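Local structure of allergen Aed a 2 (Aedes aegypti, 3DXL) at residues M1-I12 against A70-S82. The protein binds and sequesters host biogenic amines and leukotrienes in two separate pockets, modulating the blood feeding of female mosquitoes. Sequence-based numbering, arbitrary orientation.
Sequences MGPFDPEEMLFI and ASVIQEQFKAYPS
Gln76 reads the backbone of Phe4 with both ends of its side-chain amide, joining the extended N-terminal arm to helix 71-79 within the N-terminal odorant-binding-protein domain, the one that binds lipids. Phe4 N donates to Gln76 OE1 at 2.8 Å, nearly straight at 169°, and Gln76 NE2 returns a bond of 3.0 Å to Phe4 O; each acceptor is met in its carbonyl plane, on a lone pair. Glutamine suits the place because one flat group offers donor and acceptor together. Its CG stands anti to the backbone N (chi1 -168°) and the chain bends at chi2, which carries the amide across to the arm. The other N-H of NE2 is used as well, by Leu127 O, so the amide is fixed against a flip.

On one side of this pair, Pro3 CB presses on Ala79 CB at 3.4 Å, tighter than usual carbon contact, and the small alanine lets the ring come this close to the helix. On the other, Val72 CG2 meets Phe4 CE2 at 3.9 Å, the two side chains crossing at about a right angle. Gly2 CA lies against one face of the Phe4 ring and Ile12 CD1 against the opposite face, both offset toward the rim. Positive phi favours glycine at Gly2, where any side chain would run into Val72 CG2, and the peptide bond before Pro3 is cis, a form far commoner before proline than before other residues. A water bridges Gly2 O to Glu75 OE1.

Tyr80, just past the helix, sets CE2 3.4 Å from Phe4 O and its OH 3.2 Å from Asp5 CA, while His129 meets its ring edge-to-face and also bonds to Phe4 O. Beyond, Asp5 and Glu8 form a capping box that starts helix 6-20: Glu8 N donates to Asp5 OD1, and Asp5 N to the anti lone pair of Glu8 OE1 at 2.8 Å.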
# COMPACT_ATOMS: atom_id res chain seq x y z
N MET A 1 -11.88 4.02 9.66
CA MET A 1 -10.53 3.45 9.40
C MET A 1 -10.46 1.97 9.78
O MET A 1 -10.95 1.56 10.84
CB MET A 1 -9.44 4.23 10.15
CG MET A 1 -9.27 5.66 9.67
SD MET A 1 -8.76 5.77 7.94
CE MET A 1 -7.02 5.35 8.05
N GLY A 2 -9.83 1.19 8.91
CA GLY A 2 -9.78 -0.26 9.08
C GLY A 2 -11.06 -0.93 8.64
O GLY A 2 -12.01 -0.26 8.22
N PRO A 3 -11.10 -2.28 8.72
CA PRO A 3 -9.98 -3.11 9.15
C PRO A 3 -8.93 -3.23 8.04
O PRO A 3 -9.20 -2.89 6.88
CB PRO A 3 -10.63 -4.46 9.39
CG PRO A 3 -11.76 -4.49 8.38
CD PRO A 3 -12.28 -3.09 8.34
N PHE A 4 -7.75 -3.71 8.40
CA PHE A 4 -6.65 -3.89 7.46
C PHE A 4 -6.22 -5.34 7.43
O PHE A 4 -6.04 -5.97 8.49
CB PHE A 4 -5.46 -3.03 7.88
CG PHE A 4 -5.75 -1.56 7.87
CD1 PHE A 4 -5.86 -0.86 6.66
CD2 PHE A 4 -5.89 -0.85 9.06
CE1 PHE A 4 -6.12 0.50 6.65
CE2 PHE A 4 -6.15 0.51 9.05
CZ PHE A 4 -6.26 1.19 7.85
N ASP A 5 -6.05 -5.88 6.22
CA ASP A 5 -5.57 -7.24 6.09
C ASP A 5 -4.04 -7.27 6.15
O ASP A 5 -3.41 -6.21 6.28
CB ASP A 5 -6.17 -7.93 4.84
CG ASP A 5 -5.62 -7.41 3.51
OD1 ASP A 5 -4.48 -6.89 3.48
OD2 ASP A 5 -6.33 -7.55 2.49
N PRO A 6 -3.43 -8.46 6.13
CA PRO A 6 -1.97 -8.50 6.26
C PRO A 6 -1.20 -7.72 5.20
O PRO A 6 -0.17 -7.11 5.52
CB PRO A 6 -1.65 -9.99 6.18
CG PRO A 6 -2.88 -10.62 6.78
CD PRO A 6 -4.01 -9.82 6.19
N GLU A 7 -1.68 -7.74 3.96
CA GLU A 7 -1.06 -7.01 2.86
C GLU A 7 -1.16 -5.51 3.09
O GLU A 7 -0.22 -4.76 2.81
CB GLU A 7 -1.72 -7.40 1.53
CG GLU A 7 -1.14 -6.70 0.30
CD GLU A 7 -1.67 -5.28 0.08
OE1 GLU A 7 -2.79 -4.96 0.54
OE2 GLU A 7 -0.99 -4.49 -0.61
N GLU A 8 -2.31 -5.08 3.60
CA GLU A 8 -2.53 -3.66 3.84
C GLU A 8 -1.61 -3.13 4.92
O GLU A 8 -1.10 -2.01 4.81
CB GLU A 8 -4.00 -3.37 4.14
CG GLU A 8 -4.88 -3.54 2.91
CD GLU A 8 -6.36 -3.47 3.21
OE1 GLU A 8 -6.82 -4.17 4.14
OE2 GLU A 8 -7.09 -2.76 2.49
N MET A 9 -1.38 -3.92 5.97
CA MET A 9 -0.44 -3.53 7.01
C MET A 9 1.00 -3.59 6.52
O MET A 9 1.79 -2.71 6.82
CB MET A 9 -0.63 -4.34 8.30
CG MET A 9 -1.98 -4.10 8.96
SD MET A 9 -2.38 -2.35 9.25
CE MET A 9 -0.93 -1.78 10.12
N LEU A 10 1.32 -4.61 5.71
CA LEU A 10 2.65 -4.70 5.15
C LEU A 10 2.92 -3.47 4.28
O LEU A 10 4.01 -2.88 4.32
CB LEU A 10 2.83 -5.98 4.33
CG LEU A 10 4.23 -6.23 3.77
CD1 LEU A 10 5.30 -6.44 4.87
CD2 LEU A 10 4.19 -7.41 2.82
N PHE A 11 1.93 -3.07 3.48
CA PHE A 11 2.07 -1.87 2.67
C PHE A 11 2.36 -0.65 3.54
O PHE A 11 3.26 0.13 3.24
CB PHE A 11 0.84 -1.62 1.81
CG PHE A 11 0.97 -0.41 0.96
CD1 PHE A 11 1.71 -0.46 -0.22
CD2 PHE A 11 0.41 0.79 1.35
CE1 PHE A 11 1.88 0.69 -1.00
CE2 PHE A 11 0.57 1.94 0.58
CZ PHE A 11 1.31 1.88 -0.60
N ILE A 12 1.57 -0.47 4.60
CA ILE A 12 1.77 0.66 5.51
C ILE A 12 3.17 0.67 6.13
O ILE A 12 3.88 1.67 6.07
CB ILE A 12 0.68 0.69 6.62
CG1 ILE A 12 -0.67 1.10 6.01
CG2 ILE A 12 1.09 1.64 7.75
CD1 ILE A 12 -1.86 0.91 6.93
N ALA A 70 -9.20 5.39 18.88
CA ALA A 70 -9.14 3.96 19.12
C ALA A 70 -10.12 3.15 18.28
O ALA A 70 -10.15 1.92 18.36
CB ALA A 70 -9.36 3.67 20.60
N SER A 71 -10.92 3.84 17.46
CA SER A 71 -11.95 3.17 16.67
C SER A 71 -11.38 2.05 15.79
O SER A 71 -11.99 0.99 15.68
CB SER A 71 -12.72 4.18 15.80
OG SER A 71 -13.28 5.21 16.60
N VAL A 72 -10.21 2.29 15.19
CA VAL A 72 -9.61 1.28 14.32
C VAL A 72 -9.25 0.00 15.08
O VAL A 72 -9.30 -1.08 14.51
CB VAL A 72 -8.40 1.84 13.51
CG1 VAL A 72 -7.26 2.26 14.43
CG2 VAL A 72 -7.92 0.82 12.49
N ILE A 73 -8.92 0.12 16.37
CA ILE A 73 -8.60 -1.05 17.18
C ILE A 73 -9.81 -1.99 17.26
O ILE A 73 -9.69 -3.20 17.06
CB ILE A 73 -8.10 -0.64 18.58
CG1 ILE A 73 -6.77 0.09 18.45
CG2 ILE A 73 -7.99 -1.87 19.51
CD1 ILE A 73 -6.35 0.82 19.73
N GLN A 74 -10.98 -1.42 17.54
CA GLN A 74 -12.21 -2.21 17.61
C GLN A 74 -12.61 -2.77 16.23
O GLN A 74 -13.04 -3.91 16.13
CB GLN A 74 -13.35 -1.43 18.25
CG GLN A 74 -13.10 -1.03 19.72
CD GLN A 74 -12.89 -2.21 20.67
OE1 GLN A 74 -13.35 -3.34 20.43
NE2 GLN A 74 -12.18 -1.96 21.77
N GLU A 75 -12.43 -1.97 15.17
CA GLU A 75 -12.70 -2.43 13.81
C GLU A 75 -11.79 -3.60 13.46
O GLU A 75 -12.23 -4.60 12.89
CB GLU A 75 -12.52 -1.30 12.79
CG GLU A 75 -13.66 -0.29 12.74
CD GLU A 75 -15.00 -0.94 12.44
OE1 GLU A 75 -15.10 -1.72 11.47
OE2 GLU A 75 -15.96 -0.65 13.18
N GLN A 76 -10.52 -3.47 13.82
CA GLN A 76 -9.54 -4.50 13.56
C GLN A 76 -9.86 -5.81 14.28
O GLN A 76 -9.80 -6.89 13.68
CB GLN A 76 -8.14 -3.99 13.92
CG GLN A 76 -7.01 -4.87 13.42
CD GLN A 76 -6.82 -4.83 11.91
OE1 GLN A 76 -7.51 -4.11 11.20
NE2 GLN A 76 -5.88 -5.62 11.43
N PHE A 77 -10.21 -5.71 15.55
CA PHE A 77 -10.53 -6.89 16.36
C PHE A 77 -11.82 -7.57 15.89
O PHE A 77 -11.92 -8.79 15.90
CB PHE A 77 -10.60 -6.49 17.84
CG PHE A 77 -10.84 -7.63 18.79
CD1 PHE A 77 -10.16 -8.84 18.66
CD2 PHE A 77 -11.73 -7.47 19.85
CE1 PHE A 77 -10.40 -9.87 19.57
CE2 PHE A 77 -11.96 -8.49 20.76
CZ PHE A 77 -11.30 -9.69 20.62
N LYS A 78 -12.80 -6.77 15.47
CA LYS A 78 -14.04 -7.31 14.90
C LYS A 78 -13.76 -8.16 13.66
O LYS A 78 -14.34 -9.24 13.48
CB LYS A 78 -15.00 -6.17 14.56
CG LYS A 78 -16.34 -6.61 13.98
CD LYS A 78 -17.21 -5.40 13.69
CE LYS A 78 -18.64 -5.80 13.39
NZ LYS A 78 -19.47 -4.61 13.08
N ALA A 79 -12.85 -7.67 12.81
CA ALA A 79 -12.47 -8.38 11.59
C ALA A 79 -11.59 -9.59 11.88
O ALA A 79 -11.61 -10.58 11.14
CB ALA A 79 -11.77 -7.44 10.63
N TYR A 80 -10.79 -9.52 12.95
CA TYR A 80 -9.85 -10.59 13.28
C TYR A 80 -9.94 -11.06 14.74
O TYR A 80 -9.02 -10.81 15.54
CB TYR A 80 -8.41 -10.18 12.92
CG TYR A 80 -8.26 -9.85 11.46
CD1 TYR A 80 -8.11 -10.87 10.52
CD2 TYR A 80 -8.33 -8.54 11.01
CE1 TYR A 80 -8.01 -10.58 9.17
CE2 TYR A 80 -8.22 -8.23 9.66
CZ TYR A 80 -8.06 -9.27 8.75
OH TYR A 80 -7.96 -8.98 7.42
N PRO A 81 -11.04 -11.75 15.11
CA PRO A 81 -11.21 -12.23 16.49
C PRO A 81 -10.08 -13.14 16.97
O PRO A 81 -9.80 -13.18 18.17
CB PRO A 81 -12.53 -13.03 16.45
CG PRO A 81 -12.91 -13.14 15.02
CD PRO A 81 -12.21 -12.07 14.26
N SER A 82 -9.44 -13.86 16.05
CA SER A 82 -8.35 -14.76 16.41
C SER A 82 -7.06 -14.05 16.81
O SER A 82 -6.14 -14.68 17.35
CB SER A 82 -8.08 -15.74 15.26
OG SER A 82 -7.51 -15.07 14.14
O HOH W 1 -14.80 -0.56 9.01